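Local structure of hypothetical protein AQ_328 (Aquifex aeolicus, 1R4V) at residues L40-L51 / I146-R157. The protein is of unknown function but adopts an all-helical, ancestral histone fold, and may take part in protein heterodimerization. Sequence-based numbering, arbitrary orientation.
Sequences LDIDLTDETIEL and IKKATGERKPSR. With ZN (zinc ion), chain E.
Asp43 N donates to Arg153 O at 2.9 Å with an almost straight N-H...O angle of 174°, and this bond pairs the loop between helices 29-40 and 46-62 with the loop between helices 131-149 and 157-168. From the paired backbones, Asp43 and Lys154 send their side chains out side by side in the same direction, both with CG anti to the backbone N; the extended lysine therefore lays its methylenes along the carboxylate, Asp43 OD2 lying 3.6 Å from Lys154 CD. Arg153, also extended, diverges from Lys154 towards Asp41, placing one guanidinium face over the Asp41 backbone; Asp41 OD2 lies in plane at the guanidinium edge, 3.5 Å from Arg153 NH1 in a weak salt bridge, the two planes 52° apart. Lys147 bends at chi3 to bring NZ within 2.8 Å of Leu40 O, just before Asp41, whose positive phi breaks the helical course. Beneath these polar arms, Ile42 CD1 meets Ile146 CG2 at 3.9 Å, while Ile42 CG2 meets Pro155 CD, these side chains crossing at about a right angle. At the other end, Thr48 CG2 comes 3.4 Å from Pro155 O, and Thr48 OG1, in a capping box with Thr45, donates to a water at 2.6 Å. That water donates in turn to Asp43 O and Pro155 O. The chemistry implies two interhelical loops joined by one backbone bond, one lysine-to-carbonyl bond and a shared water over a small apolar core, Lys154 contributing mainly its aliphatic length.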
# COMPACT_ATOMS: atom_id res chain seq x y z
N LEU A 40 -5.94 6.83 13.30
CA LEU A 40 -6.97 6.00 12.65
C LEU A 40 -7.76 5.07 13.56
O LEU A 40 -8.69 4.44 13.07
CB LEU A 40 -6.31 5.17 11.53
CG LEU A 40 -5.52 5.93 10.48
CD1 LEU A 40 -4.83 5.03 9.44
CD2 LEU A 40 -6.43 6.92 9.78
N ASP A 41 -7.43 4.99 14.85
CA ASP A 41 -8.10 4.15 15.85
C ASP A 41 -7.98 2.66 15.55
O ASP A 41 -8.93 1.90 15.76
CB ASP A 41 -9.58 4.53 16.03
CG ASP A 41 -9.78 5.94 16.58
OD1 ASP A 41 -10.58 6.71 15.99
OD2 ASP A 41 -9.17 6.38 17.60
N ILE A 42 -6.83 2.24 15.04
CA ILE A 42 -6.58 0.84 14.73
C ILE A 42 -5.32 0.43 15.49
O ILE A 42 -4.25 1.01 15.30
CB ILE A 42 -6.36 0.58 13.24
CG1 ILE A 42 -7.62 0.88 12.42
CG2 ILE A 42 -5.88 -0.86 13.05
CD1 ILE A 42 -7.34 1.13 10.95
N ASP A 43 -5.47 -0.57 16.34
CA ASP A 43 -4.39 -1.09 17.14
C ASP A 43 -3.77 -2.28 16.41
O ASP A 43 -4.33 -3.37 16.37
CB ASP A 43 -4.96 -1.46 18.51
CG ASP A 43 -3.91 -2.00 19.48
OD1 ASP A 43 -2.71 -2.05 19.14
OD2 ASP A 43 -4.21 -2.42 20.63
N LEU A 44 -2.58 -2.08 15.83
CA LEU A 44 -1.83 -3.13 15.15
C LEU A 44 -0.80 -3.80 16.06
O LEU A 44 -0.35 -3.20 17.02
CB LEU A 44 -1.06 -2.50 13.97
CG LEU A 44 -1.80 -1.73 12.88
CD1 LEU A 44 -0.81 -0.99 11.97
CD2 LEU A 44 -2.67 -2.69 12.09
N THR A 45 -0.45 -5.04 15.72
CA THR A 45 0.67 -5.79 16.30
C THR A 45 1.64 -6.12 15.18
O THR A 45 1.29 -5.95 14.00
CB THR A 45 0.21 -7.12 16.89
OG1 THR A 45 -0.36 -7.97 15.88
CG2 THR A 45 -0.93 -6.92 17.88
N ASP A 46 2.83 -6.61 15.52
CA ASP A 46 3.78 -7.04 14.50
C ASP A 46 3.12 -8.04 13.54
O ASP A 46 3.30 -7.90 12.34
CB ASP A 46 5.05 -7.65 15.10
CG ASP A 46 5.96 -6.64 15.79
OD1 ASP A 46 5.95 -5.44 15.43
OD2 ASP A 46 6.76 -6.93 16.71
N GLU A 47 2.38 -9.01 14.07
CA GLU A 47 1.67 -10.01 13.27
C GLU A 47 0.69 -9.40 12.27
O GLU A 47 0.67 -9.81 11.09
CB GLU A 47 0.89 -10.98 14.16
CG GLU A 47 0.20 -12.06 13.33
CD GLU A 47 -0.53 -13.12 14.14
OE1 GLU A 47 -1.10 -12.81 15.22
OE2 GLU A 47 -0.51 -14.27 13.67
N THR A 48 -0.13 -8.45 12.72
CA THR A 48 -1.10 -7.84 11.82
C THR A 48 -0.49 -6.79 10.88
O THR A 48 -1.03 -6.57 9.80
CB THR A 48 -2.36 -7.28 12.54
OG1 THR A 48 -2.01 -6.37 13.60
CG2 THR A 48 -3.16 -8.44 13.15
N ILE A 49 0.60 -6.14 11.29
CA ILE A 49 1.36 -5.28 10.38
C ILE A 49 1.91 -6.10 9.22
O ILE A 49 1.84 -5.65 8.08
CB ILE A 49 2.49 -4.51 11.07
CG1 ILE A 49 1.93 -3.46 12.01
CG2 ILE A 49 3.45 -3.85 10.05
CD1 ILE A 49 2.93 -2.96 13.07
N GLU A 50 2.46 -7.28 9.49
CA GLU A 50 2.96 -8.14 8.42
C GLU A 50 1.85 -8.51 7.42
O GLU A 50 2.08 -8.50 6.20
CB GLU A 50 3.58 -9.42 8.99
CG GLU A 50 4.91 -9.18 9.67
CD GLU A 50 6.04 -8.90 8.69
OE1 GLU A 50 6.01 -9.38 7.53
OE2 GLU A 50 6.99 -8.20 9.10
N LEU A 51 0.68 -8.86 7.94
CA LEU A 51 -0.45 -9.21 7.09
C LEU A 51 -0.89 -8.02 6.26
O LEU A 51 -1.16 -8.16 5.06
CB LEU A 51 -1.61 -9.77 7.94
CG LEU A 51 -1.34 -11.16 8.55
CD1 LEU A 51 -2.41 -11.51 9.58
CD2 LEU A 51 -1.32 -12.23 7.49
N ILE A 146 -10.28 -1.88 7.02
CA ILE A 146 -10.21 -2.50 8.36
C ILE A 146 -11.35 -2.01 9.25
O ILE A 146 -12.05 -2.79 9.89
CB ILE A 146 -8.85 -2.20 9.03
CG1 ILE A 146 -7.72 -2.99 8.33
CG2 ILE A 146 -8.87 -2.48 10.53
CD1 ILE A 146 -6.36 -2.45 8.57
N LYS A 147 -11.53 -0.70 9.29
CA LYS A 147 -12.58 -0.07 10.07
C LYS A 147 -13.99 -0.42 9.63
O LYS A 147 -14.88 -0.56 10.47
CB LYS A 147 -12.39 1.44 10.08
CG LYS A 147 -11.23 1.79 11.00
CD LYS A 147 -11.21 3.26 11.38
CE LYS A 147 -10.58 4.10 10.30
NZ LYS A 147 -10.21 5.41 10.88
N LYS A 148 -14.19 -0.56 8.33
CA LYS A 148 -15.50 -0.93 7.79
C LYS A 148 -15.79 -2.43 7.74
O LYS A 148 -16.95 -2.83 7.59
CB LYS A 148 -15.65 -0.33 6.40
CG LYS A 148 -15.97 1.13 6.50
CD LYS A 148 -15.65 1.91 5.27
CE LYS A 148 -16.01 3.36 5.54
NZ LYS A 148 -15.66 4.18 4.40
N ALA A 149 -14.79 -3.28 7.89
CA ALA A 149 -14.99 -4.73 7.76
C ALA A 149 -14.72 -5.59 9.00
O ALA A 149 -15.34 -6.64 9.12
CB ALA A 149 -14.19 -5.27 6.60
N THR A 150 -13.84 -5.20 9.91
CA THR A 150 -13.41 -6.11 10.96
C THR A 150 -14.28 -6.11 12.21
O THR A 150 -14.43 -7.17 12.81
CB THR A 150 -11.95 -5.88 11.41
OG1 THR A 150 -11.77 -4.59 12.00
CG2 THR A 150 -11.00 -5.91 10.23
N GLY A 151 -14.81 -4.95 12.61
CA GLY A 151 -15.56 -4.81 13.87
C GLY A 151 -14.73 -4.83 15.14
O GLY A 151 -15.28 -4.87 16.25
N GLU A 152 -13.41 -4.79 14.98
CA GLU A 152 -12.44 -4.90 16.05
C GLU A 152 -11.47 -3.70 15.99
O GLU A 152 -10.84 -3.49 14.97
CB GLU A 152 -11.64 -6.20 15.86
CG GLU A 152 -12.46 -7.48 16.04
CD GLU A 152 -11.90 -8.74 15.38
OE1 GLU A 152 -10.73 -8.78 14.95
OE2 GLU A 152 -12.68 -9.73 15.28
N ARG A 153 -11.37 -2.91 17.05
CA ARG A 153 -10.34 -1.87 17.13
C ARG A 153 -8.93 -2.48 17.02
O ARG A 153 -8.02 -1.85 16.46
CB ARG A 153 -10.47 -1.12 18.45
CG ARG A 153 -9.42 -0.05 18.65
CD ARG A 153 -9.41 0.61 20.02
NE ARG A 153 -8.16 1.34 20.18
CZ ARG A 153 -7.92 2.57 19.72
NH1 ARG A 153 -8.85 3.25 19.04
NH2 ARG A 153 -6.73 3.12 19.93
N LYS A 154 -8.75 -3.68 17.58
CA LYS A 154 -7.51 -4.44 17.50
C LYS A 154 -7.78 -5.68 16.63
O LYS A 154 -8.16 -6.71 17.16
CB LYS A 154 -7.03 -4.85 18.90
CG LYS A 154 -5.69 -5.58 18.87
CD LYS A 154 -5.17 -5.87 20.27
CE LYS A 154 -3.95 -6.78 20.18
NZ LYS A 154 -3.30 -6.93 21.53
N PRO A 155 -7.61 -5.60 15.32
CA PRO A 155 -7.95 -6.73 14.47
C PRO A 155 -7.17 -8.01 14.77
O PRO A 155 -5.97 -7.97 15.04
CB PRO A 155 -7.69 -6.24 13.05
CG PRO A 155 -7.23 -4.84 13.14
CD PRO A 155 -7.17 -4.42 14.55
N SER A 156 -7.87 -9.13 14.74
CA SER A 156 -7.25 -10.44 14.83
C SER A 156 -6.57 -10.82 13.53
O SER A 156 -6.77 -10.17 12.50
CB SER A 156 -8.33 -11.46 15.15
OG SER A 156 -9.28 -11.57 14.08
N ARG A 157 -5.78 -11.89 13.56
CA ARG A 157 -5.21 -12.50 12.35
C ARG A 157 -6.31 -12.81 11.33
O ARG A 157 -6.20 -12.44 10.17
CB ARG A 157 -4.48 -13.79 12.73
CG ARG A 157 -3.64 -14.41 11.63
CD ARG A 157 -3.95 -15.87 11.39
NE ARG A 157 -3.61 -16.70 12.51
CZ ARG A 157 -4.39 -17.52 13.22
NH1 ARG A 157 -5.68 -17.76 13.00
NH2 ARG A 157 -3.79 -18.15 14.20
ZN ZN E . 7.97 -5.96 17.95
O HOH W 1 -3.98 -6.01 15.31